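Local coordinates for BILBO1_N domain-containing protein (Trypanosoma brucei equiperdum, PDB 7A1I) that probably serves as a flagellar-pocket-collar scaffold protein of the BILBO1 family, represented here by its N-terminal, ubiquitin-like domain, at residues A[63-66]-A[67-70]; A[33-36]-A[37-41]; A[79-82]-A[83-86]. All coordinates share one frame; numbering follows the deposited sequence.

Contact 1 of 3, residues A[63-66]-A[67-70]; sequences VFND and VHCT. With NA (sodium ion), chain F.
Asn65 and Thr70 face each other where the chain reverses: their CA atoms lie 5.5 Å apart, and the directions of 63-66 and 67-70 differ by 136°. Asn65 N donates to Thr70 O at 2.8 Å, with an N-H...O angle of 169°. Cys69 N and Thr70 N both turn toward Asn65 O, each in a weak bond, so two residues stand opposite one. This is a G1 beta bulge, with Cys69 in the left-handed backbone region at positive phi, in the hairpin that joins strand 60-65 to strand 70-73 of the ubiquitin-like sheet. Inside the loop, the Asn65 amide accepts Val67 N on OD1 at 3.2 Å; the donor stands well out of the carbonyl plane. Its ND2 donates to Asp72, while the His68 ring lies alongside with its plane turned steeply against the amide. Val67 CG2 sits over one face of that imidazole, toward its rim. Phe64 swings CG away from its own N (chi1 -172°), which carries CZ to within 3.8 Å of Cys69 SG; the sulfur is at the ring edge, 5.1 Å from the centroid. Trp71 meets the same phenyl edge-to-face. From the Phe64 backbone, O binds a sodium ion at 2.9 Å.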
loop_
_atom_site.group_PDB
_atom_site.type_symbol
_atom_site.label_atom_id
_atom_site.label_comp_id
_atom_site.label_asym_id
_atom_site.label_seq_id
_atom_site.Cartn_x
_atom_site.Cartn_y
_atom_site.Cartn_z
ATOM N N VAL A 63 -2.376 -1.991 -8.309
ATOM C CA VAL A 63 -2.686 -3.252 -7.651
ATOM C C VAL A 63 -2.154 -4.378 -8.522
ATOM O O VAL A 63 -2.240 -4.321 -9.755
ATOM C CB VAL A 63 -4.194 -3.414 -7.355
ATOM C CG1 VAL A 63 -5.054 -3.305 -8.645
ATOM C CG2 VAL A 63 -4.466 -4.733 -6.630
ATOM N N PHE A 64 -1.558 -5.383 -7.886
ATOM C CA PHE A 64 -0.951 -6.469 -8.642
ATOM C C PHE A 64 -2.017 -7.456 -9.103
ATOM O O PHE A 64 -2.824 -7.931 -8.301
ATOM C CB PHE A 64 0.120 -7.188 -7.823
ATOM C CG PHE A 64 0.912 -8.187 -8.626
ATOM C CD1 PHE A 64 0.766 -9.549 -8.414
ATOM C CD2 PHE A 64 1.799 -7.753 -9.601
ATOM C CE1 PHE A 64 1.505 -10.466 -9.156
ATOM C CE2 PHE A 64 2.530 -8.659 -10.356
ATOM C CZ PHE A 64 2.387 -10.016 -10.129
ATOM N N ASN A 65 -1.989 -7.787 -10.389
ATOM C CA ASN A 65 -2.943 -8.691 -11.014
ATOM C C ASN A 65 -2.260 -10.046 -11.139
ATOM O O ASN A 65 -1.240 -10.173 -11.822
ATOM C CB ASN A 65 -3.375 -8.151 -12.382
ATOM C CG ASN A 65 -4.597 -8.868 -12.956
ATOM O OD1 ASN A 65 -4.968 -9.955 -12.521
ATOM N ND2 ASN A 65 -5.239 -8.237 -13.929
ATOM N N ASP A 66 -2.832 -11.050 -10.478
ATOM C CA ASP A 66 -2.256 -12.387 -10.496
ATOM C C ASP A 66 -2.361 -13.035 -11.876
ATOM O O ASP A 66 -1.435 -13.735 -12.304
ATOM C CB ASP A 66 -2.968 -13.259 -9.460
ATOM C CG ASP A 66 -2.904 -12.684 -8.049
ATOM O OD1 ASP A 66 -1.952 -11.933 -7.735
ATOM O OD2 ASP A 66 -3.833 -12.970 -7.256
ATOM N N VAL A 67 -3.473 -12.816 -12.588
ATOM C CA VAL A 67 -3.706 -13.544 -13.839
ATOM C C VAL A 67 -2.726 -13.110 -14.926
ATOM O O VAL A 67 -2.285 -13.932 -15.739
ATOM C CB VAL A 67 -5.168 -13.415 -14.312
ATOM C CG1 VAL A 67 -6.136 -13.932 -13.254
ATOM C CG2 VAL A 67 -5.505 -11.995 -14.727
ATOM N N HIS A 68 -2.394 -11.820 -14.988
ATOM C CA HIS A 68 -1.495 -11.313 -16.017
ATOM C C HIS A 68 -0.097 -11.006 -15.515
ATOM O O HIS A 68 0.770 -10.668 -16.330
ATOM C CB HIS A 68 -2.081 -10.056 -16.654
ATOM C CG HIS A 68 -3.437 -10.265 -17.244
ATOM N ND1 HIS A 68 -4.559 -9.625 -16.771
ATOM C CD2 HIS A 68 -3.849 -11.035 -18.279
ATOM C CE1 HIS A 68 -5.609 -9.994 -17.486
ATOM N NE2 HIS A 68 -5.205 -10.851 -18.407
ATOM N N CYS A 69 0.138 -11.104 -14.208
ATOM C CA CYS A 69 1.436 -10.798 -13.620
ATOM C C CYS A 69 1.878 -9.374 -13.958
ATOM O O CYS A 69 3.026 -9.132 -14.336
ATOM C CB CYS A 69 2.487 -11.823 -14.056
ATOM S SG CYS A 69 3.929 -11.907 -12.988
ATOM N N THR A 70 0.956 -8.422 -13.813
ATOM C CA THR A 70 1.247 -7.021 -14.088
ATOM C C THR A 70 0.653 -6.152 -12.985
ATOM O O THR A 70 -0.221 -6.577 -12.231
ATOM C CB THR A 70 0.666 -6.552 -15.428
ATOM O OG1 THR A 70 -0.752 -6.765 -15.429
ATOM C CG2 THR A 70 1.301 -7.302 -16.599
HETATM NA NA NA F . -5.501 -8.926 -7.688
#

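Contact 2 of 3, residues A[33-36]-A[37-41]; sequences SRLL and NYSTT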
loop_
_atom_site.group_PDB
_atom_site.type_symbol
_atom_site.label_atom_id
_atom_site.label_comp_id
_atom_site.label_asym_id
_atom_site.label_seq_id
_atom_site.Cartn_x
_atom_site.Cartn_y
_atom_site.Cartn_z
ATOM N N SER A 33 -11.380 4.176 -1.838
ATOM C CA SER A 33 -11.130 5.424 -1.128
ATOM C C SER A 33 -10.881 5.181 0.357
ATOM O O SER A 33 -9.994 5.808 0.956
ATOM C CB SER A 33 -12.289 6.384 -1.323
ATOM O OG SER A 33 -13.396 5.948 -0.563
ATOM N N ARG A 34 -11.636 4.255 0.957
ATOM C CA ARG A 34 -11.410 3.905 2.356
ATOM C C ARG A 34 -10.026 3.305 2.560
ATOM O O ARG A 34 -9.322 3.652 3.517
ATOM C CB ARG A 34 -12.479 2.921 2.827
ATOM C CG ARG A 34 -12.549 2.795 4.349
ATOM C CD ARG A 34 -13.219 4.020 4.976
ATOM N NE ARG A 34 -14.626 4.114 4.591
ATOM C CZ ARG A 34 -15.413 5.154 4.851
ATOM N NH1 ARG A 34 -14.935 6.207 5.501
ATOM N NH2 ARG A 34 -16.678 5.142 4.450
ATOM N N LEU A 35 -9.636 2.376 1.688
ATOM C CA LEU A 35 -8.308 1.778 1.767
ATOM C C LEU A 35 -7.213 2.834 1.657
ATOM O O LEU A 35 -6.181 2.759 2.350
ATOM C CB LEU A 35 -8.165 0.725 0.667
ATOM C CG LEU A 35 -6.757 0.143 0.551
ATOM C CD1 LEU A 35 -6.459 -0.757 1.764
ATOM C CD2 LEU A 35 -6.660 -0.621 -0.749
ATOM N N LEU A 36 -7.411 3.830 0.796
ATOM C CA LEU A 36 -6.413 4.887 0.647
ATOM C C LEU A 36 -6.338 5.782 1.881
ATOM O O LEU A 36 -5.241 6.203 2.280
ATOM C CB LEU A 36 -6.705 5.715 -0.611
ATOM C CG LEU A 36 -6.472 4.970 -1.935
ATOM C CD1 LEU A 36 -6.835 5.845 -3.135
ATOM C CD2 LEU A 36 -5.053 4.405 -2.072
ATOM N N ASN A 37 -7.482 6.090 2.498
ATOM C CA ASN A 37 -7.468 6.902 3.720
ATOM C C ASN A 37 -6.812 6.153 4.883
ATOM O O ASN A 37 -6.018 6.737 5.636
ATOM C CB ASN A 37 -8.897 7.330 4.112
ATOM C CG ASN A 37 -9.537 8.268 3.088
ATOM O OD1 ASN A 37 -8.848 8.948 2.325
ATOM N ND2 ASN A 37 -10.858 8.295 3.062
ATOM N N TYR A 38 -7.146 4.864 5.060
ATOM C CA TYR A 38 -6.485 4.047 6.082
ATOM C C TYR A 38 -4.976 3.987 5.845
ATOM O O TYR A 38 -4.181 4.121 6.789
ATOM C CB TYR A 38 -7.060 2.627 6.094
ATOM C CG TYR A 38 -8.436 2.470 6.718
ATOM C CD1 TYR A 38 -9.104 1.254 6.657
ATOM C CD2 TYR A 38 -9.066 3.530 7.353
ATOM C CE1 TYR A 38 -10.361 1.093 7.224
ATOM C CE2 TYR A 38 -10.323 3.382 7.922
ATOM C CZ TYR A 38 -10.965 2.161 7.855
ATOM O OH TYR A 38 -12.212 2.015 8.416
ATOM N N SER A 39 -4.569 3.777 4.584
ATOM C CA SER A 39 -3.160 3.704 4.240
ATOM C C SER A 39 -2.448 5.017 4.518
ATOM O O SER A 39 -1.306 5.026 4.988
ATOM C CB SER A 39 -3.009 3.336 2.755
ATOM O OG SER A 39 -3.527 2.046 2.490
ATOM N N THR A 40 -3.087 6.139 4.193
ATOM C CA THR A 40 -2.464 7.434 4.419
ATOM C C THR A 40 -2.265 7.692 5.910
ATOM O O THR A 40 -1.183 8.131 6.337
ATOM C CB THR A 40 -3.302 8.523 3.762
ATOM O OG1 THR A 40 -3.223 8.370 2.333
ATOM C CG2 THR A 40 -2.828 9.916 4.185
ATOM N N THR A 41 -3.280 7.378 6.722
ATOM C CA THR A 41 -3.127 7.516 8.173
ATOM C C THR A 41 -1.996 6.629 8.694
ATOM O O THR A 41 -1.144 7.081 9.481
ATOM C CB THR A 41 -4.429 7.158 8.886
ATOM O OG1 THR A 41 -5.473 8.023 8.434
ATOM C CG2 THR A 41 -4.268 7.344 10.400
#
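Arg34 lays its CG over one face of the Tyr38 ring, 4.1 Å from the centroid and offset toward the rim, in a CH-pi contact one helical turn apart. The arginine chain starts opposite its own N (chi1 -164°) and then bends at chi2 and chi3, so that CG and CD pass across the phenol near CZ and the guanidinium plane ends tilted 41° to the ring. In the backbone of the same two residues, Tyr38 N donates to Arg34 O at an almost straight 175°, one of the regular i to i+4 bonds of helix 32-50. Further along, three hydroxyls fold back on the helix. Ser39 OG reaches Leu35 O at 2.8 Å, Thr40 OG1 reaches Leu36 O at 3.0 Å, and Thr41 OG1 reaches Asn37 O at 3.1 Å. In each case the hydroxyl and the amide of the same residue approach the shared carbonyl from opposite faces of its plane. Ser39 lies buried against Val10, Phe23 and Leu88, where the helix packs on the sheet as in the ubiquitin-like fold, and Leu35 fills the same interface. Each carbonyl takes two donors, which probably uses most of its accepting capacity, and the buried Ser39 hydroxyl has its donor bond met inside the helix.

Contact 3 of 3, residues A[79-82]-A[83-86]; sequences QLLH and NSQV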
loop_
_atom_site.group_PDB
_atom_site.type_symbol
_atom_site.label_atom_id
_atom_site.label_comp_id
_atom_site.label_asym_id
_atom_site.label_seq_id
_atom_site.Cartn_x
_atom_site.Cartn_y
_atom_site.Cartn_z
ATOM N N GLN A 79 -11.495 -4.272 -8.014
ATOM C CA GLN A 79 -10.121 -4.744 -8.112
ATOM C C GLN A 79 -9.566 -5.231 -6.778
ATOM O O GLN A 79 -8.477 -5.824 -6.756
ATOM C CB GLN A 79 -9.224 -3.633 -8.657
ATOM C CG GLN A 79 -9.463 -3.271 -10.113
ATOM C CD GLN A 79 -8.625 -2.073 -10.515
ATOM O OE1 GLN A 79 -9.010 -0.920 -10.269
ATOM N NE2 GLN A 79 -7.450 -2.335 -11.111
ATOM N N LEU A 80 -10.250 -4.969 -5.666
ATOM C CA LEU A 80 -9.710 -5.312 -4.353
ATOM C C LEU A 80 -10.230 -6.689 -3.964
ATOM O O LEU A 80 -11.243 -6.832 -3.273
ATOM C CB LEU A 80 -10.063 -4.240 -3.329
ATOM C CG LEU A 80 -9.336 -2.930 -3.657
ATOM C CD1 LEU A 80 -9.624 -1.830 -2.635
ATOM C CD2 LEU A 80 -7.825 -3.165 -3.789
ATOM N N LEU A 81 -9.510 -7.717 -4.414
ATOM C CA LEU A 81 -9.785 -9.104 -4.073
ATOM C C LEU A 81 -8.992 -9.509 -2.830
ATOM O O LEU A 81 -8.102 -8.796 -2.365
ATOM C CB LEU A 81 -9.419 -10.024 -5.240
ATOM C CG LEU A 81 -9.875 -9.612 -6.645
ATOM C CD1 LEU A 81 -9.419 -10.628 -7.692
ATOM C CD2 LEU A 81 -11.377 -9.393 -6.700
ATOM N N HIS A 82 -9.306 -10.687 -2.305
ATOM C CA HIS A 82 -8.571 -11.191 -1.156
ATOM C C HIS A 82 -7.096 -11.365 -1.494
ATOM O O HIS A 82 -6.733 -11.710 -2.621
ATOM C CB HIS A 82 -9.174 -12.510 -0.667
ATOM C CG HIS A 82 -8.520 -13.042 0.572
ATOM N ND1 HIS A 82 -8.133 -12.229 1.617
ATOM C CD2 HIS A 82 -8.217 -14.308 0.949
ATOM C CE1 HIS A 82 -7.598 -12.968 2.573
ATOM N NE2 HIS A 82 -7.641 -14.233 2.194
ATOM N N ASN A 83 -6.243 -11.051 -0.521
ATOM C CA ASN A 83 -4.793 -11.173 -0.642
ATOM C C ASN A 83 -4.226 -10.273 -1.727
ATOM O O ASN A 83 -3.118 -10.525 -2.221
ATOM C CB ASN A 83 -4.363 -12.625 -0.891
ATOM C CG ASN A 83 -4.430 -13.478 0.360
ATOM O OD1 ASN A 83 -4.359 -12.965 1.479
ATOM N ND2 ASN A 83 -4.559 -14.790 0.177
ATOM N N SER A 84 -4.950 -9.221 -2.107
ATOM C CA SER A 84 -4.406 -8.282 -3.073
ATOM C C SER A 84 -3.208 -7.538 -2.491
ATOM O O SER A 84 -3.117 -7.297 -1.283
ATOM C CB SER A 84 -5.478 -7.285 -3.522
ATOM O OG SER A 84 -6.390 -7.895 -4.426
ATOM N N GLN A 85 -2.271 -7.187 -3.371
ATOM C CA GLN A 85 -1.122 -6.363 -3.012
ATOM C C GLN A 85 -1.267 -5.032 -3.737
ATOM O O GLN A 85 -1.298 -4.988 -4.976
ATOM C CB GLN A 85 0.213 -7.030 -3.376
ATOM C CG GLN A 85 1.418 -6.163 -3.042
ATOM C CD GLN A 85 1.683 -6.069 -1.522
ATOM O OE1 GLN A 85 1.901 -7.082 -0.857
ATOM N NE2 GLN A 85 1.633 -4.859 -0.983
ATOM N N VAL A 86 -1.362 -3.970 -2.971
ATOM C CA VAL A 86 -1.422 -2.610 -3.483
ATOM C C VAL A 86 -0.070 -1.941 -3.303
ATOM O O VAL A 86 0.664 -2.227 -2.339
ATOM C CB VAL A 86 -2.536 -1.829 -2.760
ATOM C CG1 VAL A 86 -2.479 -0.343 -3.102
ATOM C CG2 VAL A 86 -3.902 -2.397 -3.189
#
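A type II beta turn from Leu81 to Ser84 brings the chain into strand 84-89, and both the backbone N and the hydroxyl of Ser84 bind Leu81 O. Ser84 N donates to Leu81 O at 3.2 Å, closing the turn with a rather bent bond. The hydroxyl of the same residue adds a shorter one, Ser84 OG to Leu81 O at 2.8 Å. Both donors stand well above the carbonyl plane on the same face, so the serine clasps the oxygen from one side. Its OG can do so because it points back beside its own N (chi1 -75°). Evidence for the turn type comes from Asn83, which adopts the positive phi, 62°, expected of the third residue. Beside the turn, the His82 imidazole and the Asn83 amide run side by side and stack with 27° between their planes. Asn83 OD1 lies over one face of the ring, nearest CE1 at 3.4 Å, while His82 ND1 takes part in a hydrogen bond with Ser7 N of strand 6-14. The turn leads into strand 84-89, which runs parallel to 6-14 and antiparallel to 60-65 in the ubiquitin-like sheet. Just before it, Leu80 is the centre of an inverse gamma turn, and its buried side chain packs against Leu35 of helix 32-50. Leu80 CD2 meets Val86 CG2 at 4.0 Å, crossing at a slant, and Leu74 touches both. Within the strand, Gln85 NE2 donates to Val86 O at 3.1 Å, with the acceptor close to the amide plane, and also reaches Asn20.

In the fold
From the N terminus, contact 2 comes first, inside helix 32-50, followed by contact 1 at the hairpin after strand 60-65 and contact 3 at the turn into strand 84-89. The three run in series; none nests in or crosses another. Contacts 1 and 3, with centres about 10 Å apart, sit on neighbouring antiparallel strands: Phe64 N lies 2.9 Å from Gln85 O, a probable hydrogen bond, and Val63 packs on Gln79 and Ser84. Contact 2 joins contact 3 through Leu35, whose CD2 is 3.7 Å from Leu80 CD1. Contacts 1 and 2 do not touch, whereas 79-86 touches both the hairpin and the helix.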